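Local atomic coordinates of glycerol kinase, putative (Plasmodium falciparum, PDB entry 2W40), a protein that probably phosphorylates glycerol to sn-glycerol 3-phosphate at the expense of ATP. Residues I81-R93 against G160-F173. Residues are numbered along the deposited sequence; the frame is centred on the assembly and turned at random.
With EDO (1,2-ethanediol), chain B.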
loop_
_atom_site.group_PDB
_atom_site.type_symbol
_atom_site.label_atom_id
_atom_site.label_comp_id
_atom_site.label_asym_id
_atom_site.label_seq_id
_atom_site.Cartn_x
_atom_site.Cartn_y
_atom_site.Cartn_z
ATOM N N ILE C 81 -25.620 24.682 16.190
ATOM C CA ILE C 81 -25.401 23.324 15.768
ATOM C C ILE C 81 -24.783 23.323 14.378
ATOM O O ILE C 81 -25.267 24.007 13.453
ATOM C CB ILE C 81 -26.714 22.526 15.756
ATOM C CG1 ILE C 81 -27.133 22.348 17.216
ATOM C CG2 ILE C 81 -26.527 21.183 15.030
ATOM C CD1 ILE C 81 -28.403 21.609 17.480
ATOM N N THR C 82 -23.686 22.553 14.211
ATOM C CA THR C 82 -23.139 22.276 12.903
ATOM C C THR C 82 -22.715 20.846 12.816
ATOM O O THR C 82 -22.545 20.186 13.845
ATOM C CB THR C 82 -21.999 23.309 12.576
ATOM O OG1 THR C 82 -21.709 23.234 11.197
ATOM C CG2 THR C 82 -20.765 23.124 13.444
ATOM N N ASN C 83 -22.589 20.342 11.605
ATOM C CA ASN C 83 -22.528 18.882 11.456
ATOM C C ASN C 83 -21.989 18.431 10.138
ATOM O O ASN C 83 -22.092 19.133 9.145
ATOM C CB ASN C 83 -23.984 18.348 11.486
ATOM C CG ASN C 83 -24.853 18.994 10.372
ATOM O OD1 ASN C 83 -25.220 20.190 10.475
ATOM N ND2 ASN C 83 -25.281 18.159 9.322
ATOM N N GLN C 84 -21.391 17.246 10.151
ATOM C CA GLN C 84 -21.072 16.495 8.961
ATOM C C GLN C 84 -22.371 16.431 8.103
ATOM O O GLN C 84 -23.464 16.058 8.616
ATOM C CB GLN C 84 -20.639 15.068 9.362
ATOM C CG GLN C 84 -21.550 14.338 10.323
ATOM C CD GLN C 84 -21.442 12.806 10.289
ATOM O OE1 GLN C 84 -21.159 12.218 9.243
ATOM N NE2 GLN C 84 -21.769 12.172 11.412
ATOM N N ARG C 85 -22.245 16.823 6.853
ATOM C CA ARG C 85 -23.359 16.936 5.946
ATOM C C ARG C 85 -23.638 15.524 5.298
ATOM O O ARG C 85 -22.799 14.619 5.462
ATOM C CB ARG C 85 -23.057 17.977 4.924
ATOM C CG ARG C 85 -22.803 19.380 5.529
ATOM C CD ARG C 85 -22.250 20.444 4.514
ATOM N NE ARG C 85 -21.025 19.915 3.967
ATOM C CZ ARG C 85 -20.430 20.360 2.860
ATOM N NH1 ARG C 85 -20.881 21.461 2.258
ATOM N NH2 ARG C 85 -19.437 19.676 2.314
ATOM N N GLU C 86 -24.745 15.425 4.536
ATOM C CA GLU C 86 -25.136 14.309 3.678
ATOM C C GLU C 86 -25.525 13.032 4.447
ATOM O O GLU C 86 -26.426 12.332 4.071
ATOM C CB GLU C 86 -24.125 13.981 2.615
ATOM C CG GLU C 86 -23.826 15.104 1.600
ATOM C CD GLU C 86 -22.670 16.020 1.999
ATOM O OE1 GLU C 86 -21.854 15.639 2.878
ATOM O OE2 GLU C 86 -22.536 17.127 1.413
ATOM N N THR C 87 -24.784 12.746 5.489
ATOM C CA THR C 87 -25.042 11.612 6.368
ATOM C C THR C 87 -26.530 11.675 6.736
ATOM O O THR C 87 -27.063 12.723 7.073
ATOM C CB THR C 87 -24.182 11.738 7.611
ATOM O OG1 THR C 87 -22.808 11.631 7.197
ATOM C CG2 THR C 87 -24.534 10.635 8.651
ATOM N N VAL C 88 -27.179 10.499 6.658
ATOM C CA VAL C 88 -28.660 10.448 6.759
ATOM C C VAL C 88 -29.073 9.324 7.738
ATOM O O VAL C 88 -28.487 8.217 7.759
ATOM C CB VAL C 88 -29.380 10.390 5.373
ATOM C CG1 VAL C 88 -29.020 9.089 4.681
ATOM C CG2 VAL C 88 -30.888 10.586 5.514
ATOM N N ILE C 89 -30.100 9.674 8.495
ATOM C CA ILE C 89 -30.765 8.723 9.462
ATOM C C ILE C 89 -32.281 8.842 9.148
ATOM O O ILE C 89 -32.826 9.916 8.924
ATOM C CB ILE C 89 -30.488 9.042 10.941
ATOM C CG1 ILE C 89 -28.984 9.110 11.245
ATOM C CG2 ILE C 89 -31.144 8.008 11.913
ATOM C CD1 ILE C 89 -28.812 10.131 12.376
ATOM N N ILE C 90 -32.932 7.687 9.181
ATOM C CA ILE C 90 -34.403 7.598 9.088
ATOM C C ILE C 90 -34.833 6.968 10.452
ATOM O O ILE C 90 -34.326 5.888 10.894
ATOM C CB ILE C 90 -34.929 6.784 7.881
ATOM C CG1 ILE C 90 -34.324 7.358 6.587
ATOM C CG2 ILE C 90 -36.476 6.756 7.807
ATOM C CD1 ILE C 90 -34.728 6.652 5.274
ATOM N N TRP C 91 -35.728 7.680 11.128
ATOM C CA TRP C 91 -36.167 7.232 12.437
ATOM C C TRP C 91 -37.690 7.296 12.597
ATOM O O TRP C 91 -38.379 7.873 11.809
ATOM C CB TRP C 91 -35.535 8.020 13.584
ATOM C CG TRP C 91 -35.760 9.509 13.665
ATOM C CD1 TRP C 91 -36.686 10.162 14.425
ATOM C CD2 TRP C 91 -34.956 10.571 13.044
ATOM N NE1 TRP C 91 -36.577 11.508 14.287
ATOM C CE2 TRP C 91 -35.509 11.813 13.473
ATOM C CE3 TRP C 91 -33.889 10.583 12.152
ATOM C CZ2 TRP C 91 -34.953 13.043 13.087
ATOM C CZ3 TRP C 91 -33.330 11.820 11.767
ATOM C CH2 TRP C 91 -33.854 13.026 12.233
ATOM N N ASP C 92 -38.183 6.613 13.631
ATOM C CA ASP C 92 -39.582 6.617 13.995
ATOM C C ASP C 92 -39.930 7.980 14.656
ATOM O O ASP C 92 -39.294 8.360 15.645
ATOM C CB ASP C 92 -39.914 5.501 14.995
ATOM C CG ASP C 92 -41.367 5.546 15.419
ATOM O OD1 ASP C 92 -42.236 5.469 14.564
ATOM O OD2 ASP C 92 -41.605 5.566 16.623
ATOM N N ARG C 93 -40.937 8.679 14.156
ATOM C CA ARG C 93 -41.330 9.977 14.683
ATOM C C ARG C 93 -41.736 9.974 16.157
ATOM O O ARG C 93 -41.326 10.804 16.968
ATOM C CB ARG C 93 -42.477 10.477 13.826
ATOM C CG ARG C 93 -43.060 11.823 14.229
ATOM C CD ARG C 93 -43.891 12.437 13.124
ATOM N NE ARG C 93 -44.860 11.514 12.539
ATOM C CZ ARG C 93 -45.953 11.099 13.145
ATOM N NH1 ARG C 93 -46.238 11.496 14.392
ATOM N NH2 ARG C 93 -46.741 10.266 12.533
ATOM N N GLY C 160 -46.190 8.140 6.799
ATOM C CA GLY C 160 -45.790 9.339 7.521
ATOM C C GLY C 160 -45.358 9.185 8.934
ATOM O O GLY C 160 -45.356 10.163 9.710
ATOM N N THR C 161 -44.996 8.005 9.327
ATOM C CA THR C 161 -44.542 7.780 10.716
ATOM C C THR C 161 -43.001 7.750 10.887
ATOM O O THR C 161 -42.468 7.517 12.010
ATOM C CB THR C 161 -45.160 6.463 11.285
ATOM O OG1 THR C 161 -44.721 5.309 10.558
ATOM C CG2 THR C 161 -46.736 6.557 11.198
ATOM N N ALA C 162 -42.295 7.985 9.792
ATOM C CA ALA C 162 -40.841 8.133 9.806
ATOM C C ALA C 162 -40.474 9.631 9.667
ATOM O O ALA C 162 -41.245 10.423 9.139
ATOM C CB ALA C 162 -40.161 7.329 8.668
ATOM N N VAL C 163 -39.251 9.963 10.105
ATOM C CA VAL C 163 -38.584 11.245 9.825
ATOM C C VAL C 163 -37.306 10.857 9.064
ATOM O O VAL C 163 -36.541 9.916 9.518
ATOM C CB VAL C 163 -38.268 11.994 11.137
ATOM C CG1 VAL C 163 -37.537 13.307 10.826
ATOM C CG2 VAL C 163 -39.484 12.309 11.927
ATOM N N ILE C 164 -37.024 11.593 7.957
ATOM C CA ILE C 164 -35.750 11.442 7.244
ATOM C C ILE C 164 -34.963 12.720 7.602
ATOM O O ILE C 164 -35.398 13.825 7.321
ATOM C CB ILE C 164 -35.926 11.417 5.703
ATOM C CG1 ILE C 164 -36.924 10.278 5.336
ATOM C CG2 ILE C 164 -34.599 11.273 4.984
ATOM C CD1 ILE C 164 -37.140 10.176 3.836
ATOM N N GLY C 165 -33.801 12.532 8.170
ATOM C CA GLY C 165 -33.001 13.681 8.579
ATOM C C GLY C 165 -31.505 13.558 8.449
ATOM O O GLY C 165 -30.924 12.483 8.634
ATOM N N ASN C 166 -30.887 14.698 8.153
ATOM C CA ASN C 166 -29.485 14.791 8.325
ATOM C C ASN C 166 -29.083 14.899 9.821
ATOM O O ASN C 166 -29.921 14.957 10.668
ATOM C CB ASN C 166 -28.912 15.907 7.512
ATOM C CG ASN C 166 -29.039 15.745 5.954
ATOM O OD1 ASN C 166 -29.437 16.730 5.287
ATOM N ND2 ASN C 166 -28.722 14.567 5.373
ATOM N N ILE C 167 -27.799 14.994 10.132
ATOM C CA ILE C 167 -27.360 14.917 11.515
ATOM C C ILE C 167 -27.882 16.129 12.333
ATOM O O ILE C 167 -28.233 16.023 13.467
ATOM C CB ILE C 167 -25.832 14.813 11.587
ATOM C CG1 ILE C 167 -25.358 13.432 11.103
ATOM C CG2 ILE C 167 -25.257 15.194 13.005
ATOM C CD1 ILE C 167 -25.584 12.338 12.143
ATOM N N ASN C 168 -27.965 17.290 11.667
ATOM C CA ASN C 168 -28.521 18.442 12.333
ATOM C C ASN C 168 -29.930 18.248 12.807
ATOM O O ASN C 168 -30.262 18.550 13.957
ATOM C CB ASN C 168 -28.501 19.683 11.475
ATOM C CG ASN C 168 -29.235 19.540 10.175
ATOM O OD1 ASN C 168 -29.041 18.530 9.459
ATOM N ND2 ASN C 168 -29.978 20.579 9.785
ATOM N N THR C 169 -30.772 17.676 11.902
ATOM C CA THR C 169 -32.149 17.326 12.210
ATOM C C THR C 169 -32.249 16.332 13.377
ATOM O O THR C 169 -33.120 16.461 14.291
ATOM C CB THR C 169 -32.854 16.827 10.956
ATOM O OG1 THR C 169 -32.700 17.797 9.935
ATOM C CG2 THR C 169 -34.392 16.587 11.239
ATOM N N TRP C 170 -31.351 15.340 13.364
ATOM C CA TRP C 170 -31.295 14.315 14.387
ATOM C C TRP C 170 -30.984 14.999 15.794
ATOM O O TRP C 170 -31.642 14.713 16.815
ATOM C CB TRP C 170 -30.264 13.280 13.990
ATOM C CG TRP C 170 -29.982 12.186 14.966
ATOM C CD1 TRP C 170 -28.775 11.929 15.577
ATOM C CD2 TRP C 170 -30.914 11.210 15.500
ATOM N NE1 TRP C 170 -28.887 10.825 16.423
ATOM C CE2 TRP C 170 -30.181 10.386 16.427
ATOM C CE3 TRP C 170 -32.284 10.984 15.304
ATOM C CZ2 TRP C 170 -30.761 9.300 17.101
ATOM C CZ3 TRP C 170 -32.871 9.927 15.965
ATOM C CH2 TRP C 170 -32.119 9.078 16.862
ATOM N N LEU C 171 -29.966 15.813 15.828
ATOM C CA LEU C 171 -29.579 16.457 17.073
ATOM C C LEU C 171 -30.699 17.332 17.612
ATOM O O LEU C 171 -31.012 17.311 18.786
ATOM C CB LEU C 171 -28.274 17.239 16.849
ATOM C CG LEU C 171 -26.957 16.561 17.045
ATOM C CD1 LEU C 171 -26.864 15.127 16.551
ATOM C CD2 LEU C 171 -25.748 17.451 16.702
ATOM N N ILE C 172 -31.311 18.143 16.764
ATOM C CA ILE C 172 -32.347 19.073 17.202
ATOM C C ILE C 172 -33.584 18.281 17.667
ATOM O O ILE C 172 -34.151 18.561 18.739
ATOM C CB ILE C 172 -32.720 20.075 16.028
ATOM C CG1 ILE C 172 -31.513 21.048 15.694
ATOM C CG2 ILE C 172 -34.062 20.780 16.356
ATOM C CD1 ILE C 172 -31.794 21.847 14.366
ATOM N N PHE C 173 -33.926 17.220 16.940
ATOM C CA PHE C 173 -35.060 16.368 17.317
ATOM C C PHE C 173 -34.854 15.799 18.707
ATOM O O PHE C 173 -35.776 15.849 19.542
ATOM C CB PHE C 173 -35.184 15.273 16.281
ATOM C CG PHE C 173 -36.253 14.298 16.545
ATOM C CD1 PHE C 173 -37.506 14.508 15.972
ATOM C CD2 PHE C 173 -36.034 13.249 17.454
ATOM C CE1 PHE C 173 -38.542 13.604 16.258
ATOM C CE2 PHE C 173 -37.087 12.282 17.680
ATOM C CZ PHE C 173 -38.303 12.481 17.075
HETATM C C1 EDO B . -32.531 14.664 4.320
HETATM O O1 EDO B . -32.142 13.612 5.193
HETATM C C2 EDO B . -33.985 15.055 4.427
HETATM O O2 EDO B . -34.247 15.734 5.670
HETATM O O HOH W 1 -25.851 15.026 7.990
#
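I89 and W91 pair with G165 and V163 as hydrogen-bonded pairs of a two-stranded antiparallel sheet, strands 88-92 and 162-166 running at 160°. The ladder continues as R93 N donates to T161 O (2.9 Å), and R93, in one of its two modelled conformers, bent at chi3 (49°), brings NE and NH2 side-on to the carbonyl O of G160, which follows the preceding helix with positive phi in a Schellman motif. I90 and I164 lie side by side on one sheet face, I164 packing on I143 and I90 on L146 of helix 140-149.

The other face carries W91. Its CG sits between backbone N and carbonyl carbon (chi1 60°), laying the indole over its neighbour strand: V163 CB packs on one face, while W170 directs its edge at the opposite face, CE3 3.5 Å from CD2 of W91. The indole's own edge meets the face of F173, with NE1 of W91 3.4 Å from CZ of F173. G165, without a side chain, lets W91 come close, CZ3 of W91 3.7 Å from CA of G165. I89 CD1 covers the W170 pyrrole in a CH-pi contact.

Where loop 84-87 meets helix 167-176, N166 ND2, its side chain also partnered by S139, donates to T87 O (3.0 Å), and a water joins Q84 O and T87 O to I167 N. I81, on strand 74-83 of the actin-like N-terminal domain's central sheet, packs against I172 and L171, beside the loop where R85 N and E86 OE1 bind glycerol, consistent with the FGGY-kinase substrate site.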